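Local coordinates for kinesin-like protein KAR3 (Saccharomyces cerevisiae, PDB 1F9V) that probably couples ATP hydrolysis to movement along microtubules, as a kinesin-family motor domain, at residues 4-8 with 338-342; 84-90 with 309-315; 174-178 with 301-307. The protein carries 2 engineered substitutions. One frame throughout, in Å; residues are numbered along the deposited sequence.

Contact 1 of 3, residues 4-8 with 338-342. With ADP (adenosine-5'-diphosphate), chain D.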
loop_
_atom_site.group_PDB
_atom_site.type_symbol
_atom_site.label_atom_id
_atom_site.label_comp_id
_atom_site.label_asym_id
_atom_site.label_seq_id
_atom_site.Cartn_x
_atom_site.Cartn_y
_atom_site.Cartn_z
ATOM N N ASN A 4 0.432 -8.860 11.886
ATOM C CA ASN A 4 0.703 -9.604 10.660
ATOM C C ASN A 4 1.112 -8.632 9.562
ATOM O O ASN A 4 0.272 -8.111 8.825
ATOM C CB ASN A 4 -0.539 -10.373 10.239
ATOM C CG ASN A 4 -0.236 -11.442 9.224
ATOM O OD1 ASN A 4 0.583 -11.244 8.328
ATOM N ND2 ASN A 4 -0.892 -12.589 9.356
ATOM N N ILE A 5 2.416 -8.405 9.458
ATOM C CA ILE A 5 2.963 -7.462 8.499
ATOM C C ILE A 5 4.022 -8.085 7.593
ATOM O O ILE A 5 4.817 -8.906 8.036
ATOM C CB ILE A 5 3.618 -6.275 9.248
ATOM C CG1 ILE A 5 2.569 -5.545 10.092
ATOM C CG2 ILE A 5 4.280 -5.328 8.267
ATOM C CD1 ILE A 5 3.150 -4.857 11.308
ATOM N N ARG A 6 4.022 -7.683 6.328
ATOM C CA ARG A 6 5.011 -8.161 5.370
ATOM C C ARG A 6 5.428 -6.995 4.504
ATOM O O ARG A 6 4.668 -6.046 4.310
ATOM C CB ARG A 6 4.439 -9.275 4.513
ATOM C CG ARG A 6 4.026 -10.452 5.343
ATOM C CD ARG A 6 4.626 -11.731 4.844
ATOM N NE ARG A 6 3.802 -12.892 5.184
ATOM C CZ ARG A 6 3.296 -13.148 6.387
ATOM N NH1 ARG A 6 3.513 -12.326 7.408
ATOM N NH2 ARG A 6 2.570 -14.246 6.569
ATOM N N VAL A 7 6.647 -7.066 3.988
ATOM C CA VAL A 7 7.187 -6.011 3.154
ATOM C C VAL A 7 7.730 -6.556 1.837
ATOM O O VAL A 7 8.513 -7.506 1.832
ATOM C CB VAL A 7 8.329 -5.280 3.894
ATOM C CG1 VAL A 7 8.879 -4.158 3.029
ATOM C CG2 VAL A 7 7.816 -4.747 5.236
ATOM N N TYR A 8 7.286 -5.967 0.730
ATOM C CA TYR A 8 7.757 -6.344 -0.606
ATOM C C TYR A 8 8.413 -5.117 -1.224
ATOM O O TYR A 8 7.974 -3.983 -0.999
ATOM C CB TYR A 8 6.607 -6.737 -1.538
ATOM C CG TYR A 8 5.867 -8.012 -1.211
ATOM C CD1 TYR A 8 6.324 -8.898 -0.236
ATOM C CD2 TYR A 8 4.696 -8.332 -1.895
ATOM C CE1 TYR A 8 5.626 -10.077 0.043
ATOM C CE2 TYR A 8 3.998 -9.498 -1.624
ATOM C CZ TYR A 8 4.460 -10.362 -0.659
ATOM O OH TYR A 8 3.743 -11.511 -0.397
ATOM N N VAL A 338 9.834 -0.700 8.530
ATOM C CA VAL A 338 8.517 -1.302 8.668
ATOM C C VAL A 338 8.536 -2.835 8.680
ATOM O O VAL A 338 7.512 -3.467 8.916
ATOM C CB VAL A 338 7.541 -0.767 7.594
ATOM C CG1 VAL A 338 7.289 0.706 7.837
ATOM C CG2 VAL A 338 8.102 -0.971 6.205
ATOM N N ASN A 339 9.703 -3.431 8.434
ATOM C CA ASN A 339 9.844 -4.889 8.482
ATOM C C ASN A 339 9.513 -5.248 9.933
ATOM O O ASN A 339 9.991 -4.582 10.851
ATOM C CB ASN A 339 11.299 -5.298 8.216
ATOM C CG ASN A 339 11.552 -5.721 6.781
ATOM O OD1 ASN A 339 10.648 -6.160 6.074
ATOM N ND2 ASN A 339 12.807 -5.595 6.345
ATOM N N SER A 340 8.715 -6.285 10.157
ATOM C CA SER A 340 8.382 -6.665 11.531
ATOM C C SER A 340 9.432 -7.616 12.114
ATOM O O SER A 340 10.310 -8.103 11.391
ATOM C CB SER A 340 6.994 -7.315 11.584
ATOM O OG SER A 340 7.068 -8.699 11.295
ATOM N N THR A 341 9.343 -7.878 13.417
ATOM C CA THR A 341 10.295 -8.762 14.083
ATOM C C THR A 341 10.120 -10.218 13.669
ATOM O O THR A 341 10.702 -11.129 14.259
ATOM C CB THR A 341 10.193 -8.643 15.618
ATOM O OG1 THR A 341 8.840 -8.864 16.036
ATOM C CG2 THR A 341 10.640 -7.257 16.062
ATOM N N ARG A 342 9.299 -10.432 12.651
ATOM C CA ARG A 342 9.084 -11.760 12.114
ATOM C C ARG A 342 10.303 -12.037 11.224
ATOM O O ARG A 342 10.744 -13.176 11.070
ATOM C CB ARG A 342 7.808 -11.763 11.270
ATOM C CG ARG A 342 7.734 -12.852 10.220
ATOM C CD ARG A 342 6.288 -13.123 9.822
ATOM N NE ARG A 342 6.197 -13.914 8.598
ATOM C CZ ARG A 342 6.744 -13.557 7.440
ATOM N NH1 ARG A 342 6.611 -14.339 6.378
ATOM N NH2 ARG A 342 7.424 -12.417 7.345
HETATM P PB ADP D . 2.637 -18.287 5.097
HETATM O O1B ADP D . 3.309 -18.718 6.360
HETATM O O2B ADP D . 2.864 -16.696 4.825
HETATM O O3B ADP D . 3.106 -19.099 3.934
HETATM P PA ADP D . -0.074 -17.412 5.641
HETATM O O1A ADP D . -1.153 -18.158 6.315
HETATM O O2A ADP D . 0.509 -16.375 6.515
HETATM O O3A ADP D . 1.085 -18.420 5.250
HETATM O "O5'" ADP D . -0.548 -16.831 4.217
HETATM C "C5'" ADP D . 0.009 -17.380 3.019
HETATM C "C4'" ADP D . 0.087 -16.361 1.882
HETATM O "O4'" ADP D . -0.853 -15.263 2.003
HETATM C "C3'" ADP D . 1.465 -15.754 1.737
HETATM O "O3'" ADP D . 2.347 -16.532 0.913
HETATM C "C2'" ADP D . 1.209 -14.373 1.188
HETATM O "O2'" ADP D . 1.231 -14.339 -0.249
HETATM C "C1'" ADP D . -0.139 -14.008 1.805
HETATM N N9 ADP D . 0.011 -13.157 3.059
HETATM C C8 ADP D . -0.273 -13.515 4.326
HETATM N N7 ADP D . -0.025 -12.477 5.147
HETATM C C5 ADP D . 0.406 -11.464 4.425
HETATM C C6 ADP D . 0.813 -10.135 4.673
HETATM N N6 ADP D . 0.811 -9.636 5.924
HETATM N N1 ADP D . 1.220 -9.335 3.631
HETATM C C2 ADP D . 1.240 -9.781 2.355
HETATM N N3 ADP D . 0.847 -11.045 2.105
HETATM C C4 ADP D . 0.434 -11.902 3.080
HETATM O O HOH W 1 7.517 -8.794 8.689
HETATM O O HOH W 2 4.616 -9.670 11.238
#

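Contact 2 of 3, residues 84-90 with 309-315. With ADP (adenosine-5'-diphosphate), chain D.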
loop_
_atom_site.group_PDB
_atom_site.type_symbol
_atom_site.label_atom_id
_atom_site.label_comp_id
_atom_site.label_asym_id
_atom_site.label_seq_id
_atom_site.Cartn_x
_atom_site.Cartn_y
_atom_site.Cartn_z
ATOM N N TYR A 84 -10.961 -11.116 7.452
ATOM C CA TYR A 84 -9.747 -10.390 7.814
ATOM C C TYR A 84 -9.756 -9.024 7.153
ATOM O O TYR A 84 -10.266 -8.866 6.045
ATOM C CB TYR A 84 -8.498 -11.125 7.324
ATOM C CG TYR A 84 -8.109 -12.325 8.138
ATOM C CD1 TYR A 84 -8.491 -13.610 7.742
ATOM C CD2 TYR A 84 -7.348 -12.187 9.298
ATOM C CE1 TYR A 84 -8.122 -14.726 8.481
ATOM C CE2 TYR A 84 -6.973 -13.295 10.043
ATOM C CZ TYR A 84 -7.365 -14.561 9.630
ATOM O OH TYR A 84 -6.997 -15.661 10.362
ATOM N N ASN A 85 -9.200 -8.035 7.842
ATOM C CA ASN A 85 -9.086 -6.712 7.266
ATOM C C ASN A 85 -7.712 -6.733 6.609
ATOM O O ASN A 85 -6.789 -7.387 7.111
ATOM C CB ASN A 85 -9.117 -5.637 8.340
ATOM C CG ASN A 85 -10.499 -5.445 8.926
ATOM O OD1 ASN A 85 -11.510 -5.705 8.271
ATOM N ND2 ASN A 85 -10.546 -4.990 10.167
ATOM N N VAL A 86 -7.580 -6.013 5.505
ATOM C CA VAL A 86 -6.326 -5.998 4.770
ATOM C C VAL A 86 -5.919 -4.588 4.390
ATOM O O VAL A 86 -6.756 -3.779 3.996
ATOM C CB VAL A 86 -6.462 -6.847 3.471
ATOM C CG1 VAL A 86 -5.280 -6.592 2.533
ATOM C CG2 VAL A 86 -6.577 -8.310 3.824
ATOM N N CYS A 87 -4.625 -4.300 4.517
ATOM C CA CYS A 87 -4.083 -3.002 4.129
ATOM C C CYS A 87 -2.890 -3.245 3.211
ATOM O O CYS A 87 -2.046 -4.095 3.497
ATOM C CB CYS A 87 -3.593 -2.198 5.343
ATOM S SG CYS A 87 -4.873 -1.338 6.282
ATOM N N ILE A 88 -2.841 -2.514 2.104
ATOM C CA ILE A 88 -1.714 -2.599 1.182
ATOM C C ILE A 88 -1.297 -1.161 0.927
ATOM O O ILE A 88 -2.096 -0.354 0.445
ATOM C CB ILE A 88 -2.094 -3.271 -0.154
ATOM C CG1 ILE A 88 -2.490 -4.731 0.098
ATOM C CG2 ILE A 88 -0.908 -3.184 -1.121
ATOM C CD1 ILE A 88 -2.876 -5.510 -1.156
ATOM N N PHE A 89 -0.054 -0.833 1.272
ATOM C CA PHE A 89 0.445 0.525 1.077
ATOM C C PHE A 89 1.554 0.575 0.025
ATOM O O PHE A 89 2.585 -0.082 0.185
ATOM C CB PHE A 89 1.026 1.097 2.381
ATOM C CG PHE A 89 0.045 1.183 3.521
ATOM C CD1 PHE A 89 -0.740 2.316 3.695
ATOM C CD2 PHE A 89 -0.048 0.152 4.451
ATOM C CE1 PHE A 89 -1.605 2.426 4.791
ATOM C CE2 PHE A 89 -0.908 0.248 5.550
ATOM C CZ PHE A 89 -1.687 1.389 5.719
ATOM N N ALA A 90 1.350 1.342 -1.039
ATOM C CA ALA A 90 2.389 1.501 -2.055
ATOM C C ALA A 90 3.161 2.746 -1.614
ATOM O O ALA A 90 2.593 3.839 -1.534
ATOM C CB ALA A 90 1.778 1.707 -3.426
ATOM N N ASP A 309 -6.169 -9.119 13.991
ATOM C CA ASP A 309 -5.529 -10.120 13.142
ATOM C C ASP A 309 -5.460 -9.590 11.715
ATOM O O ASP A 309 -5.283 -10.353 10.765
ATOM C CB ASP A 309 -6.322 -11.425 13.173
ATOM C CG ASP A 309 -7.817 -11.193 13.165
ATOM O OD1 ASP A 309 -8.549 -12.065 13.679
ATOM O OD2 ASP A 309 -8.253 -10.138 12.649
ATOM N N SER A 310 -5.612 -8.276 11.576
ATOM C CA SER A 310 -5.557 -7.637 10.271
ATOM C C SER A 310 -4.203 -7.963 9.632
ATOM O O SER A 310 -3.209 -8.176 10.335
ATOM C CB SER A 310 -5.714 -6.119 10.420
ATOM O OG SER A 310 -7.014 -5.781 10.875
ATOM N N LYS A 311 -4.174 -8.007 8.305
ATOM C CA LYS A 311 -2.942 -8.308 7.577
ATOM C C LYS A 311 -2.517 -7.088 6.785
ATOM O O LYS A 311 -3.305 -6.516 6.039
ATOM C CB LYS A 311 -3.165 -9.490 6.640
ATOM C CG LYS A 311 -3.617 -10.738 7.363
ATOM C CD LYS A 311 -3.927 -11.856 6.387
ATOM C CE LYS A 311 -4.310 -13.123 7.120
ATOM N NZ LYS A 311 -3.529 -14.286 6.609
ATOM N N THR A 312 -1.261 -6.692 6.951
ATOM C CA THR A 312 -0.748 -5.521 6.264
ATOM C C THR A 312 0.442 -5.841 5.375
ATOM O O THR A 312 1.313 -6.620 5.752
ATOM C CB THR A 312 -0.329 -4.446 7.283
ATOM O OG1 THR A 312 -1.500 -3.962 7.952
ATOM C CG2 THR A 312 0.382 -3.286 6.592
ATOM N N LEU A 313 0.455 -5.231 4.196
ATOM C CA LEU A 313 1.545 -5.410 3.248
ATOM C C LEU A 313 2.069 -4.039 2.844
ATOM O O LEU A 313 1.318 -3.201 2.346
ATOM C CB LEU A 313 1.066 -6.158 1.997
ATOM C CG LEU A 313 2.015 -6.103 0.790
ATOM C CD1 LEU A 313 3.341 -6.772 1.146
ATOM C CD2 LEU A 313 1.366 -6.794 -0.407
ATOM N N MET A 314 3.354 -3.805 3.090
ATOM C CA MET A 314 3.984 -2.549 2.698
ATOM C C MET A 314 4.661 -2.878 1.369
ATOM O O MET A 314 5.440 -3.825 1.281
ATOM C CB MET A 314 5.024 -2.101 3.731
ATOM C CG MET A 314 4.509 -2.075 5.175
ATOM S SD MET A 314 3.148 -0.898 5.438
ATOM C CE MET A 314 3.940 0.684 4.887
ATOM N N PHE A 315 4.339 -2.106 0.343
ATOM C CA PHE A 315 4.876 -2.312 -0.995
ATOM C C PHE A 315 5.792 -1.139 -1.350
ATOM O O PHE A 315 5.316 -0.061 -1.704
ATOM C CB PHE A 315 3.703 -2.403 -1.983
ATOM C CG PHE A 315 3.981 -3.256 -3.178
ATOM C CD1 PHE A 315 4.734 -2.757 -4.234
ATOM C CD2 PHE A 315 3.496 -4.554 -3.254
ATOM C CE1 PHE A 315 5.003 -3.544 -5.359
ATOM C CE2 PHE A 315 3.758 -5.349 -4.372
ATOM C CZ PHE A 315 4.513 -4.839 -5.427
HETATM P PB ADP D . 2.637 -18.287 5.097
HETATM O O1B ADP D . 3.309 -18.718 6.360
HETATM O O2B ADP D . 2.864 -16.696 4.825
HETATM O O3B ADP D . 3.106 -19.099 3.934
HETATM P PA ADP D . -0.074 -17.412 5.641
HETATM O O1A ADP D . -1.153 -18.158 6.315
HETATM O O2A ADP D . 0.509 -16.375 6.515
HETATM O O3A ADP D . 1.085 -18.420 5.250
HETATM O "O5'" ADP D . -0.548 -16.831 4.217
HETATM C "C5'" ADP D . 0.009 -17.380 3.019
HETATM C "C4'" ADP D . 0.087 -16.361 1.882
HETATM O "O4'" ADP D . -0.853 -15.263 2.003
HETATM C "C3'" ADP D . 1.465 -15.754 1.737
HETATM O "O3'" ADP D . 2.347 -16.532 0.913
HETATM C "C2'" ADP D . 1.209 -14.373 1.188
HETATM O "O2'" ADP D . 1.231 -14.339 -0.249
HETATM C "C1'" ADP D . -0.139 -14.008 1.805
HETATM N N9 ADP D . 0.011 -13.157 3.059
HETATM C C8 ADP D . -0.273 -13.515 4.326
HETATM N N7 ADP D . -0.025 -12.477 5.147
HETATM C C5 ADP D . 0.406 -11.464 4.425
HETATM C C6 ADP D . 0.813 -10.135 4.673
HETATM N N6 ADP D . 0.811 -9.636 5.924
HETATM N N1 ADP D . 1.220 -9.335 3.631
HETATM C C2 ADP D . 1.240 -9.781 2.355
HETATM N N3 ADP D . 0.847 -11.045 2.105
HETATM C C4 ADP D . 0.434 -11.902 3.080
HETATM O O HOH W 3 -8.610 -8.504 10.697
#

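Contact 3 of 3, residues 174-178 with 301-307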
loop_
_atom_site.group_PDB
_atom_site.type_symbol
_atom_site.label_atom_id
_atom_site.label_comp_id
_atom_site.label_asym_id
_atom_site.label_seq_id
_atom_site.Cartn_x
_atom_site.Cartn_y
_atom_site.Cartn_z
ATOM N N LYS A 174 -15.826 -2.816 15.623
ATOM C CA LYS A 174 -14.453 -2.536 15.223
ATOM C C LYS A 174 -14.386 -2.175 13.735
ATOM O O LYS A 174 -13.516 -2.649 12.997
ATOM C CB LYS A 174 -13.554 -3.737 15.526
ATOM C CG LYS A 174 -12.993 -3.736 16.943
ATOM C CD LYS A 174 -11.639 -4.437 17.003
ATOM C CE LYS A 174 -10.492 -3.434 17.164
ATOM N NZ LYS A 174 -9.233 -3.832 16.448
ATOM N N THR A 175 -15.326 -1.339 13.303
ATOM C CA THR A 175 -15.376 -0.885 11.923
ATOM C C THR A 175 -15.369 0.636 11.901
ATOM O O THR A 175 -15.628 1.290 12.916
ATOM C CB THR A 175 -16.625 -1.407 11.178
ATOM O OG1 THR A 175 -17.812 -0.930 11.825
ATOM C CG2 THR A 175 -16.626 -2.924 11.155
ATOM N N THR A 176 -15.075 1.190 10.734
ATOM C CA THR A 176 -14.972 2.628 10.574
ATOM C C THR A 176 -15.666 3.091 9.311
ATOM O O THR A 176 -15.605 2.416 8.283
ATOM C CB THR A 176 -13.481 3.037 10.484
ATOM O OG1 THR A 176 -12.797 2.572 11.649
ATOM C CG2 THR A 176 -13.329 4.549 10.350
ATOM N N THR A 177 -16.328 4.239 9.397
ATOM C CA THR A 177 -17.001 4.828 8.251
ATOM C C THR A 177 -16.667 6.308 8.279
ATOM O O THR A 177 -16.180 6.820 9.291
ATOM C CB THR A 177 -18.542 4.655 8.317
ATOM O OG1 THR A 177 -19.071 5.411 9.411
ATOM C CG2 THR A 177 -18.906 3.197 8.501
ATOM N N ILE A 178 -16.904 6.983 7.163
ATOM C CA ILE A 178 -16.638 8.410 7.058
ATOM C C ILE A 178 -17.923 9.067 6.595
ATOM O O ILE A 178 -18.502 8.661 5.594
ATOM C CB ILE A 178 -15.533 8.721 6.021
ATOM C CG1 ILE A 178 -14.290 7.864 6.293
ATOM C CG2 ILE A 178 -15.181 10.204 6.070
ATOM C CD1 ILE A 178 -13.372 7.744 5.083
ATOM N N LEU A 301 -7.651 6.820 10.564
ATOM C CA LEU A 301 -8.731 6.272 9.759
ATOM C C LEU A 301 -8.652 4.752 9.660
ATOM O O LEU A 301 -9.668 4.060 9.742
ATOM C CB LEU A 301 -8.683 6.859 8.346
ATOM C CG LEU A 301 -9.587 6.185 7.303
ATOM C CD1 LEU A 301 -11.038 6.515 7.608
ATOM C CD2 LEU A 301 -9.233 6.660 5.901
ATOM N N LEU A 302 -7.438 4.233 9.504
ATOM C CA LEU A 302 -7.233 2.797 9.320
ATOM C C LEU A 302 -6.901 1.949 10.537
ATOM O O LEU A 302 -6.599 0.767 10.395
ATOM C CB LEU A 302 -6.129 2.582 8.272
ATOM C CG LEU A 302 -6.353 3.255 6.919
ATOM C CD1 LEU A 302 -5.110 3.073 6.030
ATOM C CD2 LEU A 302 -7.592 2.647 6.258
ATOM N N GLN A 303 -6.966 2.522 11.730
ATOM C CA GLN A 303 -6.615 1.785 12.934
ATOM C C GLN A 303 -7.210 0.384 13.102
ATOM O O GLN A 303 -6.507 -0.528 13.523
ATOM C CB GLN A 303 -6.917 2.633 14.174
ATOM C CG GLN A 303 -8.392 2.822 14.473
ATOM C CD GLN A 303 -8.613 3.671 15.712
ATOM O OE1 GLN A 303 -9.705 3.678 16.295
ATOM N NE2 GLN A 303 -7.577 4.393 16.122
ATOM N N TYR A 304 -8.491 0.200 12.782
ATOM C CA TYR A 304 -9.103 -1.120 12.933
ATOM C C TYR A 304 -8.631 -2.128 11.872
ATOM O O TYR A 304 -8.763 -3.338 12.059
ATOM C CB TYR A 304 -10.633 -1.012 12.887
ATOM C CG TYR A 304 -11.245 -0.374 14.114
ATOM C CD1 TYR A 304 -10.673 -0.550 15.377
ATOM C CD2 TYR A 304 -12.399 0.404 14.013
ATOM C CE1 TYR A 304 -11.241 0.037 16.515
ATOM C CE2 TYR A 304 -12.976 0.993 15.140
ATOM C CZ TYR A 304 -12.392 0.807 16.387
ATOM O OH TYR A 304 -12.961 1.382 17.502
ATOM N N SER A 305 -8.094 -1.625 10.763
ATOM C CA SER A 305 -7.603 -2.490 9.694
ATOM C C SER A 305 -6.100 -2.715 9.853
ATOM O O SER A 305 -5.476 -3.408 9.048
ATOM C CB SER A 305 -7.900 -1.871 8.322
ATOM O OG SER A 305 -9.254 -2.081 7.945
ATOM N N LEU A 306 -5.528 -2.131 10.902
ATOM C CA LEU A 306 -4.102 -2.259 11.177
ATOM C C LEU A 306 -3.869 -3.061 12.450
ATOM O O LEU A 306 -2.757 -3.485 12.732
ATOM C CB LEU A 306 -3.473 -0.873 11.334
ATOM C CG LEU A 306 -3.304 -0.046 10.057
ATOM C CD1 LEU A 306 -2.857 1.364 10.395
ATOM C CD2 LEU A 306 -2.276 -0.721 9.156
ATOM N N THR A 307 -4.929 -3.269 13.219
ATOM C CA THR A 307 -4.819 -3.995 14.472
ATOM C C THR A 307 -5.579 -5.305 14.446
ATOM O O THR A 307 -6.213 -5.646 13.451
ATOM C CB THR A 307 -5.329 -3.136 15.640
ATOM O OG1 THR A 307 -6.644 -2.651 15.344
ATOM C CG2 THR A 307 -4.398 -1.950 15.862
HETATM O O HOH W 4 -9.578 -5.047 13.888
HETATM O O HOH W 5 -10.312 1.732 11.005
#

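Contact 1 of 3, residues 4-8 with 338-342
The guanidinium groups of Arg6 and Arg342 lie flat upon each other, their centres 3.6 Å apart and their planes within 2° of parallel. The Arg342 chain, extended from CG to NE, spans the distance from the loop to the face of the Arg6 group. The other face of the Arg6 group is taken by the ADP adenine, N7 lying 3.4 Å above the plane, so that one arginine is layered between a second arginine and a base.

Polar bonds hold both groups from outside the stack. Arg6 NH2 donates to the phosphate oxygen O2B of ADP at 3.0 Å (149°), and Arg342 NH2 forms a salt bridge with Asp57.

Two waters link the Ile5 backbone to the Ser340 hydroxyl. Water 1 donates to Ile5 O at 2.8 Å and also to Ser340 OG, while water 2 accepts from Ile5 N and from OG. The hydroxyl thus serves as acceptor on one path and donor on the other.

Apolar packing is slight: Val7 CG2 meets Val338 CG2 at 3.9 Å. The amide oxygen OD1 of Asn339 also touches Val7 CG2 at 3.3 Å, while Asn339 ND2 bonds to Lys55 O.

Phosphate and Asp57 probably offset the paired positive charges, which is consistent with a stable stack tying this ADP pocket to segment 338-342.

Contact 2 of 3, residues 84-90 with 309-315
Over the centre of the Tyr84 ring sits Lys311 CE, 3.9 Å from the centroid in a CH-pi contact; NZ, 4.9 Å from the same centroid, adds a cation-pi interaction over that face. Asp309 O meets the edge of this ring, 3.1 Å from CD2. The Phe89 ring receives Thr312 CG2 at its edge, near the ring plane. Met314 approaches it obliquely, SD 3.5 Å from CD2, as a Met-aromatic contact: bends at chi2 and chi3 (-63° and -57°) fold the thioether back beside the ring.

The two strands, a parallel pair in the central sheet of the kinesin motor domain (a P-loop NTPase fold), are joined by five backbone hydrogen bonds, from Lys311 N on Asn85 O to Phe315 N on Phe89 O, the last 2.7 Å long. Ile88, Lys311, Leu313 and Phe315 lie on the sheet face packed by helix 66-77; Cys87, Phe89 and Thr312 meet helix 297-306 on the other. At the loop end, water 3 accepts from Asn85 N and donates to Asp309 OD2 at 2.6 Å and to Ser310 OG, itself hydrogen-bonded to Thr307 O.

The adenine of ADP uses strand 311-318: its N6 donates to Thr312 O at 3.1 Å (158°), while Leu313 CB lies 3.6 Å from N1.

Facing main-chain groups are thus satisfied across the pair and others by neighbouring strands, while the Thr312 carbonyl, already within the sheet, also accepts from N6 and places the adenine beside the strand.

Contact 3 of 3, residues 174-178 with 301-307
Tyr304 lays its ring against the main chain of Lys174, whose CA stands over the ring centre, 3.8 Å from the centroid, in a CH-pi contact. Gln303 OE1 lies over the opposite face, toward the rim. Thr175 O comes in at the ring edge, and Thr176 OG1 stands obliquely 3.2 Å from CD2.

Lys174 doubles this grip with its side chain. Turns at chi3 (106°) and chi4 fold it round the ring, CE passing 3.4 Å from Tyr304 CD1, and carry NZ to Thr307 OG1, to which it donates at 3.1 Å. That hydroxyl in turn donates a hydrogen bond to Gln303 O at 2.8 Å, and water 4 joins NZ to Tyr304 O.

Leu301 supplies the apolar part, its CD1 3.7 Å from Ile178 CD1, with Ile138 of strand 130-141 touching both residues. Where the helix is kinked, water 5 accepts from Tyr304 N at 3.0 Å, donates to Leu301 O and bonds Thr176 OG1, which also pairs with His169.

Without the Tyr304 ring, as with an alanine here, Lys174 CA and CE would probably lose the surface they lie on, leaving the lysine chain held mainly at NZ.

Strands 167-170 and 175-178 form a small antiparallel hairpin in which Lys174 and Thr175 both face Asp170, the signature of a G1 beta bulge; helix 297-306 packs against that hairpin.

In the fold
Contacts 1 and 2 meet in one mixed sheet, where strands 4-11 and 311-318 are neighbours: Asn4 O and Thr312 N lie 2.8 Å apart, probably hydrogen-bonded, and the two centres are about 10 Å apart. Both touch the same ADP, to whose N6 contact 1 adds Asn4 OD1 as an acceptor. A second ADP, bound at the P-loop, lies about 7 Å from the Ala90 side chain in contact 2, where strand 86-91 leads toward the phosphate-binding loop. Contact 3, with its centre about 12 Å from that of contact 2, joins it through Asn85 ND2 and Tyr304 O, 3.1 Å apart. Contacts 1 and 3 do not touch; their centres are about 20 Å apart.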